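Polymerase X (Deinococcus radiodurans, PDB 2W9M) probably extends DNA chains from deoxynucleoside triphosphates in DNA repair, as a family X polymerase that also carries a zinc-binding PHP domain. Local coordinates at residues A[425-428]-A[429-433]; A[468-472]-A[473-477]; A[91-94]-A[95-98]; A[372-376]-A[377-381]. All coordinates share one frame; numbering follows the deposited sequence.

Along the chain the order is interaction 3, interaction 4, interaction 1 and interaction 2. Interaction 3 (91-98) lies in the polymerase region, at the start of helix 94-99. The other three belong to the PHP domain with its seven-stranded parallel sheet: interaction 4 opens helix 376-391, interaction 1 leaves the end of strand 422-426, and interaction 2 opens helix 472-482. Interaction 1 is the hub, its centre about 13 Å from that of interaction 2 and about 15 Å from that of interaction 3, and it touches both. The centres of interactions 2 and 4 are about 30 Å apart. Residues from two distant parts of the sequence therefore meet around the zinc cluster.

Interaction 1 of 4, residues A[425-428]-A[429-433]; sequences VSVH and SNFTL. With ZN (zinc ion), chain E.
Phe431 brings the edge of its ring up to the backbone of His428, with CE1 3.6 Å from the carbonyl carbon of His428 and nearly in the ring plane. The histidine side chain leaves on another course. Its CB still brushes the next peptide, lying 3.6 Å from Ser429 N. CG then stands anti to the carbonyl carbon (chi1 -78°), which carries the imidazole back from the turn toward the metals. On the ring, ND1 donates a hydrogen bond to the carbonyl oxygen of Gly90, in the polymerase part of the chain. NE2 binds the zinc ion at 2.4 Å, a skewed approach that leaves His428 CE1 2.6 Å from the metal; Glu401 and His456 complete that site. His428 comes just after strand 422-426, where the loops at the carboxyl ends of the parallel strands gather the metal ligands of a PHP domain. Histidine suits the place because its two nitrogens serve two different partners.

Val427 supplies the apolar side of the turn: its CG1 sits 3.2 Å from Ser429 O, a close approach, and 4.4 Å from Phe431 CE1. Tyr468 touches Val427 and meets the Phe431 ring edge-to-face. Coordination at NE2 and hydrogen bonding at ND1 together probably limit rotation of the imidazole, so the Gly90 carbonyl may help, as a second-shell group, to orient a zinc ligand.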
# COMPACT_ATOMS: atom_id res chain seq x y z
N VAL A 425 8.06 -7.41 -12.93
CA VAL A 425 7.20 -8.57 -13.12
C VAL A 425 6.30 -8.78 -11.91
O VAL A 425 6.70 -8.53 -10.77
CB VAL A 425 7.99 -9.86 -13.40
CG1 VAL A 425 8.85 -9.68 -14.64
CG2 VAL A 425 8.85 -10.23 -12.21
N SER A 426 5.07 -9.24 -12.15
CA SER A 426 4.08 -9.33 -11.09
C SER A 426 3.00 -10.36 -11.42
O SER A 426 2.73 -10.63 -12.58
CB SER A 426 3.41 -7.97 -10.86
OG SER A 426 4.36 -7.01 -10.43
N VAL A 427 2.40 -10.91 -10.37
CA VAL A 427 1.24 -11.79 -10.51
C VAL A 427 -0.04 -10.98 -10.36
O VAL A 427 -0.19 -10.21 -9.40
CB VAL A 427 1.25 -12.91 -9.46
CG1 VAL A 427 0.08 -13.85 -9.67
CG2 VAL A 427 2.56 -13.68 -9.51
N HIS A 428 -0.96 -11.14 -11.30
CA HIS A 428 -2.26 -10.48 -11.25
C HIS A 428 -3.38 -11.44 -11.66
O HIS A 428 -4.51 -11.02 -11.92
CB HIS A 428 -2.27 -9.25 -12.16
CG HIS A 428 -1.58 -8.05 -11.58
ND1 HIS A 428 -2.04 -7.38 -10.47
CD2 HIS A 428 -0.46 -7.39 -11.98
CE1 HIS A 428 -1.24 -6.37 -10.20
NE2 HIS A 428 -0.27 -6.36 -11.10
N SER A 429 -3.05 -12.72 -11.70
CA SER A 429 -3.98 -13.76 -12.11
C SER A 429 -3.58 -15.09 -11.47
O SER A 429 -2.44 -15.25 -11.05
CB SER A 429 -3.97 -13.90 -13.63
OG SER A 429 -2.71 -14.39 -14.08
N ASN A 430 -4.52 -16.02 -11.41
CA ASN A 430 -4.25 -17.36 -10.89
C ASN A 430 -3.73 -17.38 -9.45
O ASN A 430 -2.62 -17.84 -9.19
CB ASN A 430 -3.25 -18.08 -11.80
CG ASN A 430 -3.86 -18.52 -13.10
OD1 ASN A 430 -3.70 -17.86 -14.13
ND2 ASN A 430 -4.58 -19.64 -13.07
N PHE A 431 -4.53 -16.88 -8.53
CA PHE A 431 -4.11 -16.81 -7.13
C PHE A 431 -4.32 -18.13 -6.40
O PHE A 431 -3.91 -18.29 -5.25
CB PHE A 431 -4.86 -15.69 -6.40
CG PHE A 431 -4.33 -14.31 -6.71
CD1 PHE A 431 -4.34 -13.83 -8.01
CD2 PHE A 431 -3.84 -13.51 -5.70
CE1 PHE A 431 -3.86 -12.56 -8.29
CE2 PHE A 431 -3.35 -12.24 -5.98
CZ PHE A 431 -3.36 -11.77 -7.27
N THR A 432 -4.97 -19.09 -7.06
CA THR A 432 -5.32 -20.34 -6.40
C THR A 432 -4.55 -21.57 -6.90
O THR A 432 -4.89 -22.70 -6.56
CB THR A 432 -6.84 -20.60 -6.47
OG1 THR A 432 -7.32 -20.31 -7.79
CG2 THR A 432 -7.57 -19.72 -5.47
N LEU A 433 -3.50 -21.34 -7.69
CA LEU A 433 -2.59 -22.41 -8.03
C LEU A 433 -2.04 -23.03 -6.75
O LEU A 433 -1.87 -22.34 -5.75
CB LEU A 433 -1.44 -21.88 -8.89
CG LEU A 433 -1.55 -21.93 -10.41
CD1 LEU A 433 -2.86 -21.36 -10.90
CD2 LEU A 433 -0.37 -21.18 -11.03
ZN ZN E . 0.71 -4.69 -9.61

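Interaction 2 of 4, residues A[468-472]-A[473-477]; sequences YALDL and DAVLG
Leu470 and Val475 meet at about a right angle, the CD1 methyl of Leu470 resting 4.0 Å from CG2 of Val475. Asp471, between them, is the N-cap of helix 472-482, and this pairing of the residue before the cap with the fourth residue after it is a hydrophobic staple. For the leucine to reach over, its CG is placed between the backbone N and the carbonyl carbon (chi1 86°). Its CD1 also lies at the edge of the Tyr468 ring, and Thr439 and Leu442 of helix 435-446 adjoin the same side chain. A branched aliphatic residue suits either end of the staple, since only methyl groups have to meet.

At the start of the helix, Leu472 and Leu476 are inclined to each other at a slant, with CD2 of the first 3.9 Å from CG of the second. These two leucines face helix 499-505 and the loops near it. Their backbones are joined by a straight bond from Leu476 N to Leu472 O, 2.8 Å long. One residue earlier, Val475 N donates to Asp471 O at 3.2 Å.

The carboxylate of Asp471 lies against Ala474, its OD2 pressed to 3.1 Å from Ala474 CB, a tight approach that alanine's small side chain suits. Asp473, by contrast, forms a salt bridge with Arg504. Two acidic side chains at the start of the helix, one at the N-cap and one in the first turn, would probably interact favourably with the positive end of the helix dipole, while the apolar staple joins the helix to the loop before it.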
# COMPACT_ATOMS: atom_id res chain seq x y z
N TYR A 468 -1.24 -15.38 -2.09
CA TYR A 468 -1.33 -16.75 -2.59
C TYR A 468 -0.33 -17.64 -1.88
O TYR A 468 0.67 -17.17 -1.33
CB TYR A 468 -1.12 -16.81 -4.11
CG TYR A 468 -0.15 -15.79 -4.67
CD1 TYR A 468 -0.60 -14.72 -5.43
CD2 TYR A 468 1.21 -15.89 -4.42
CE1 TYR A 468 0.28 -13.78 -5.94
CE2 TYR A 468 2.10 -14.96 -4.92
CZ TYR A 468 1.63 -13.91 -5.68
OH TYR A 468 2.52 -12.98 -6.18
N ALA A 469 -0.61 -18.94 -1.88
CA ALA A 469 0.26 -19.92 -1.25
C ALA A 469 1.50 -20.17 -2.10
O ALA A 469 1.41 -20.63 -3.24
CB ALA A 469 -0.50 -21.23 -1.03
N LEU A 470 2.67 -19.86 -1.55
CA LEU A 470 3.94 -20.12 -2.23
C LEU A 470 5.06 -20.27 -1.21
O LEU A 470 4.89 -20.00 -0.02
CB LEU A 470 4.27 -19.00 -3.23
CG LEU A 470 5.01 -17.77 -2.70
CD1 LEU A 470 5.39 -16.83 -3.84
CD2 LEU A 470 4.17 -17.03 -1.66
N ASP A 471 6.22 -20.71 -1.69
CA ASP A 471 7.41 -20.85 -0.86
C ASP A 471 8.31 -19.64 -1.05
O ASP A 471 9.21 -19.65 -1.89
CB ASP A 471 8.16 -22.13 -1.22
CG ASP A 471 9.43 -22.30 -0.43
OD1 ASP A 471 9.58 -21.63 0.62
OD2 ASP A 471 10.29 -23.11 -0.85
N LEU A 472 8.08 -18.61 -0.25
CA LEU A 472 8.75 -17.33 -0.44
C LEU A 472 10.27 -17.47 -0.48
O LEU A 472 10.94 -16.86 -1.32
CB LEU A 472 8.33 -16.33 0.64
CG LEU A 472 7.93 -14.93 0.19
CD1 LEU A 472 8.38 -13.91 1.24
CD2 LEU A 472 8.50 -14.56 -1.16
N ASP A 473 10.83 -18.27 0.42
CA ASP A 473 12.28 -18.43 0.52
C ASP A 473 12.90 -18.97 -0.77
O ASP A 473 13.98 -18.54 -1.17
CB ASP A 473 12.67 -19.31 1.71
CG ASP A 473 12.67 -18.54 3.03
OD1 ASP A 473 13.09 -19.12 4.06
OD2 ASP A 473 12.26 -17.36 3.03
N ALA A 474 12.23 -19.92 -1.40
CA ALA A 474 12.68 -20.44 -2.69
C ALA A 474 12.69 -19.33 -3.74
O ALA A 474 13.66 -19.18 -4.48
CB ALA A 474 11.79 -21.59 -3.14
N VAL A 475 11.60 -18.56 -3.79
CA VAL A 475 11.48 -17.48 -4.77
C VAL A 475 12.54 -16.41 -4.54
O VAL A 475 13.21 -15.98 -5.49
CB VAL A 475 10.09 -16.83 -4.74
CG1 VAL A 475 10.04 -15.66 -5.71
CG2 VAL A 475 9.02 -17.85 -5.08
N LEU A 476 12.70 -15.98 -3.29
CA LEU A 476 13.70 -14.98 -2.95
C LEU A 476 15.11 -15.46 -3.28
O LEU A 476 15.95 -14.68 -3.71
CB LEU A 476 13.59 -14.59 -1.47
CG LEU A 476 12.33 -13.83 -1.07
CD1 LEU A 476 12.43 -13.33 0.37
CD2 LEU A 476 12.08 -12.67 -2.02
N GLY A 477 15.35 -16.75 -3.07
CA GLY A 477 16.63 -17.34 -3.43
C GLY A 477 16.88 -17.20 -4.92
O GLY A 477 17.99 -16.88 -5.35

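Interaction 3 of 4, residues A[91-94]-A[95-98]; sequences QLPP and GLLD
Leu92 reaches into the first turn of helix 94-99 and touches two of its leucines. Its CD2 is 3.6 Å from CD2 of Leu96, and its CB is 3.8 Å from CD2 of Leu97. The side chains cross obliquely in both pairs; leucine's forked end lets the one residue touch both neighbours, and Leu23 of helix 10-26 adjoins the same leucine.

Next comes Pro93, the N-cap residue. Its carbonyl oxygen takes a well-directed hydrogen bond from Leu97 N (3.2 Å, 164°) and a weak, bent one from Leu96 N. Its ring runs beside Leu96, Pro93 CD lying 4.1 Å from Leu96 CB, while it also borders Asp339 and His518, two ligands of a zinc ion in the PHP domain. With Pro93 as cap, Leu92 and Leu97 form a hydrophobic staple. The helix it opens is followed by helix 107-115, whose Ile110 and Trp114 pack on Leu96, consistent with the helix-hairpin-helix DNA-binding motif of this region.

Pro94 is the first helical residue, a position where proline's lack of an N-H costs little because no earlier carbonyl in the helix needs it. The ring also fixes phi near the helical value, here -54°. Pro94 O accepts from Asp98 N at 3.2 Å, and the Asp98 carboxylate reaches Arg464 of the PHP domain in a salt bridge.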
# COMPACT_ATOMS: atom_id res chain seq x y z
N GLN A 91 -6.66 -7.81 -10.61
CA GLN A 91 -5.99 -6.85 -11.48
C GLN A 91 -6.15 -5.41 -11.00
O GLN A 91 -5.23 -4.60 -11.14
CB GLN A 91 -6.51 -6.98 -12.91
CG GLN A 91 -6.24 -8.34 -13.52
CD GLN A 91 -6.85 -8.46 -14.90
OE1 GLN A 91 -7.11 -7.46 -15.56
NE2 GLN A 91 -7.09 -9.70 -15.33
N LEU A 92 -7.31 -5.11 -10.44
CA LEU A 92 -7.62 -3.74 -10.03
C LEU A 92 -6.85 -3.31 -8.78
O LEU A 92 -6.48 -4.14 -7.95
CB LEU A 92 -9.13 -3.59 -9.81
CG LEU A 92 -9.96 -3.68 -11.09
CD1 LEU A 92 -11.45 -3.64 -10.77
CD2 LEU A 92 -9.59 -2.57 -12.08
N PRO A 93 -6.59 -2.00 -8.66
CA PRO A 93 -5.89 -1.43 -7.50
C PRO A 93 -6.71 -1.61 -6.24
O PRO A 93 -7.94 -1.56 -6.31
CB PRO A 93 -5.78 0.05 -7.85
CG PRO A 93 -5.99 0.14 -9.32
CD PRO A 93 -6.93 -0.97 -9.65
N PRO A 94 -6.05 -1.80 -5.09
CA PRO A 94 -6.71 -2.00 -3.79
C PRO A 94 -7.71 -0.89 -3.46
O PRO A 94 -8.81 -1.18 -3.00
CB PRO A 94 -5.55 -1.96 -2.80
CG PRO A 94 -4.38 -2.40 -3.60
CD PRO A 94 -4.59 -1.85 -4.97
N GLY A 95 -7.32 0.35 -3.70
CA GLY A 95 -8.17 1.49 -3.39
C GLY A 95 -9.42 1.58 -4.25
O GLY A 95 -10.44 2.10 -3.82
N LEU A 96 -9.33 1.07 -5.48
CA LEU A 96 -10.49 1.06 -6.35
C LEU A 96 -11.48 -0.01 -5.90
O LEU A 96 -12.69 0.22 -5.91
CB LEU A 96 -10.08 0.81 -7.80
CG LEU A 96 -11.23 0.90 -8.81
CD1 LEU A 96 -11.49 2.35 -9.17
CD2 LEU A 96 -10.90 0.10 -10.06
N LEU A 97 -10.96 -1.16 -5.50
CA LEU A 97 -11.79 -2.24 -4.96
C LEU A 97 -12.56 -1.75 -3.73
O LEU A 97 -13.68 -2.19 -3.47
CB LEU A 97 -10.94 -3.45 -4.58
CG LEU A 97 -10.20 -4.13 -5.73
CD1 LEU A 97 -9.42 -5.33 -5.23
CD2 LEU A 97 -11.19 -4.53 -6.82
N ASP A 98 -11.95 -0.83 -2.99
CA ASP A 98 -12.58 -0.23 -1.82
C ASP A 98 -13.72 0.72 -2.20
O ASP A 98 -14.82 0.61 -1.66
CB ASP A 98 -11.55 0.53 -0.99
CG ASP A 98 -10.74 -0.39 -0.09
OD1 ASP A 98 -11.17 -1.55 0.14
OD2 ASP A 98 -9.67 0.04 0.39

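Interaction 4 of 4, residues A[372-376]-A[377-381]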
# COMPACT_ATOMS: atom_id res chain seq x y z
N ASN A 372 -7.04 -2.24 -18.06
CA ASN A 372 -6.68 -1.50 -19.27
C ASN A 372 -5.22 -1.67 -19.66
O ASN A 372 -4.53 -0.70 -19.99
CB ASN A 372 -7.02 -0.01 -19.08
CG ASN A 372 -7.01 0.76 -20.39
OD1 ASN A 372 -7.42 0.25 -21.44
ND2 ASN A 372 -6.56 2.00 -20.33
N GLY A 373 -4.74 -2.91 -19.61
CA GLY A 373 -3.36 -3.21 -19.94
C GLY A 373 -3.00 -2.83 -21.36
O GLY A 373 -3.86 -2.76 -22.23
N LEU A 374 -1.71 -2.60 -21.60
CA LEU A 374 -1.23 -2.16 -22.89
C LEU A 374 -0.86 -3.31 -23.83
O LEU A 374 -0.05 -4.17 -23.50
CB LEU A 374 -0.01 -1.26 -22.72
CG LEU A 374 -0.28 0.21 -22.39
CD1 LEU A 374 -0.94 0.34 -21.04
CD2 LEU A 374 1.01 1.01 -22.43
N THR A 375 -1.47 -3.32 -25.02
CA THR A 375 -1.03 -4.19 -26.10
C THR A 375 0.38 -3.76 -26.52
O THR A 375 0.86 -2.71 -26.08
CB THR A 375 -1.96 -4.08 -27.31
OG1 THR A 375 -2.14 -2.70 -27.67
CG2 THR A 375 -3.32 -4.70 -27.00
N ILE A 376 1.03 -4.55 -27.36
CA ILE A 376 2.36 -4.18 -27.84
C ILE A 376 2.32 -2.85 -28.59
O ILE A 376 3.18 -2.00 -28.41
CB ILE A 376 2.97 -5.27 -28.75
CG1 ILE A 376 3.30 -6.52 -27.92
CG2 ILE A 376 4.22 -4.76 -29.44
CD1 ILE A 376 3.92 -7.64 -28.72
N GLU A 377 1.30 -2.68 -29.43
CA GLU A 377 1.15 -1.47 -30.23
C GLU A 377 0.90 -0.22 -29.38
O GLU A 377 1.45 0.85 -29.65
CB GLU A 377 0.03 -1.64 -31.27
CG GLU A 377 -1.02 -2.69 -30.88
CD GLU A 377 -0.53 -4.12 -31.08
OE1 GLU A 377 0.25 -4.35 -32.03
OE2 GLU A 377 -0.93 -5.01 -30.30
N ARG A 378 0.08 -0.35 -28.34
CA ARG A 378 -0.16 0.77 -27.44
C ARG A 378 1.07 1.10 -26.61
O ARG A 378 1.31 2.26 -26.26
CB ARG A 378 -1.35 0.48 -26.51
CG ARG A 378 -2.70 0.64 -27.17
CD ARG A 378 -3.80 0.48 -26.14
NE ARG A 378 -3.82 1.60 -25.20
CZ ARG A 378 -4.01 1.48 -23.89
NH1 ARG A 378 -4.18 0.28 -23.35
NH2 ARG A 378 -4.01 2.56 -23.13
N LEU A 379 1.86 0.09 -26.28
CA LEU A 379 3.12 0.31 -25.57
C LEU A 379 4.07 1.13 -26.43
O LEU A 379 4.77 2.01 -25.92
CB LEU A 379 3.77 -1.02 -25.19
CG LEU A 379 5.13 -0.87 -24.51
CD1 LEU A 379 4.98 -0.21 -23.15
CD2 LEU A 379 5.82 -2.22 -24.37
N ARG A 380 4.11 0.84 -27.72
CA ARG A 380 4.98 1.58 -28.63
C ARG A 380 4.56 3.04 -28.69
O ARG A 380 5.39 3.94 -28.74
CB ARG A 380 5.01 0.95 -30.02
CG ARG A 380 5.37 -0.54 -30.02
CD ARG A 380 6.38 -0.89 -31.11
NE ARG A 380 5.98 -0.43 -32.44
CZ ARG A 380 6.35 0.73 -32.98
NH1 ARG A 380 7.13 1.55 -32.30
NH2 ARG A 380 5.94 1.06 -34.20
N GLU A 381 3.25 3.27 -28.66
CA GLU A 381 2.70 4.63 -28.61
C GLU A 381 3.05 5.35 -27.31
O GLU A 381 3.34 6.55 -27.32
CB GLU A 381 1.19 4.62 -28.83
CG GLU A 381 0.78 4.20 -30.23
CD GLU A 381 -0.70 4.40 -30.51
OE1 GLU A 381 -1.03 5.03 -31.54
OE2 GLU A 381 -1.53 3.93 -29.70
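Thr375 caps the helix that begins at Ile376, its OG1 accepting a weak hydrogen bond from Arg378 N at 3.3 Å. Threonine suits the N-cap because its short side chain carries a hydroxyl oxygen that can accept from a first-turn N-H; chi1 near 51° turns OG1 to Arg378 N. Its carbonyl oxygen is used as well, by Leu379 N at 3.0 Å. The buried side is formed by Leu374, whose CD2 presses on the backbone of Leu379 at CA (3.8 Å) and lies 4.2 Å from CD1 of that buried leucine.

Leu374 and Leu379 flank the cap in the positions of a hydrophobic staple. Helix 376-391 follows strand 358-364 and leads to strand 396-403, which lies beside it and parallel, so this turn starts the helix of a beta-alpha-beta crossover in the PHP domain. The loop that precedes it runs close to the zinc site, and the Leu374 backbone is hydrogen-bonded to that of the zinc ligand His364.

Arg378 doubles back toward this loop through a bend at chi3 (69°). Leu374 CG lies 4.0 Å above one face of its guanidinium, near the rim, and Asn372 O stands at the edge, in the plane. NH2 donates a hydrogen bond to Trp337 O, and Asn372 ND2 another to Ser338 O.

On the solvent side, Glu377, though exposed, curls back closely on the cap, OE2 3.3 Å from Thr375 CB. Arg380 is exposed too; its N donates to Ile376 O at 3.1 Å, and its bent side chain extends toward Glu419.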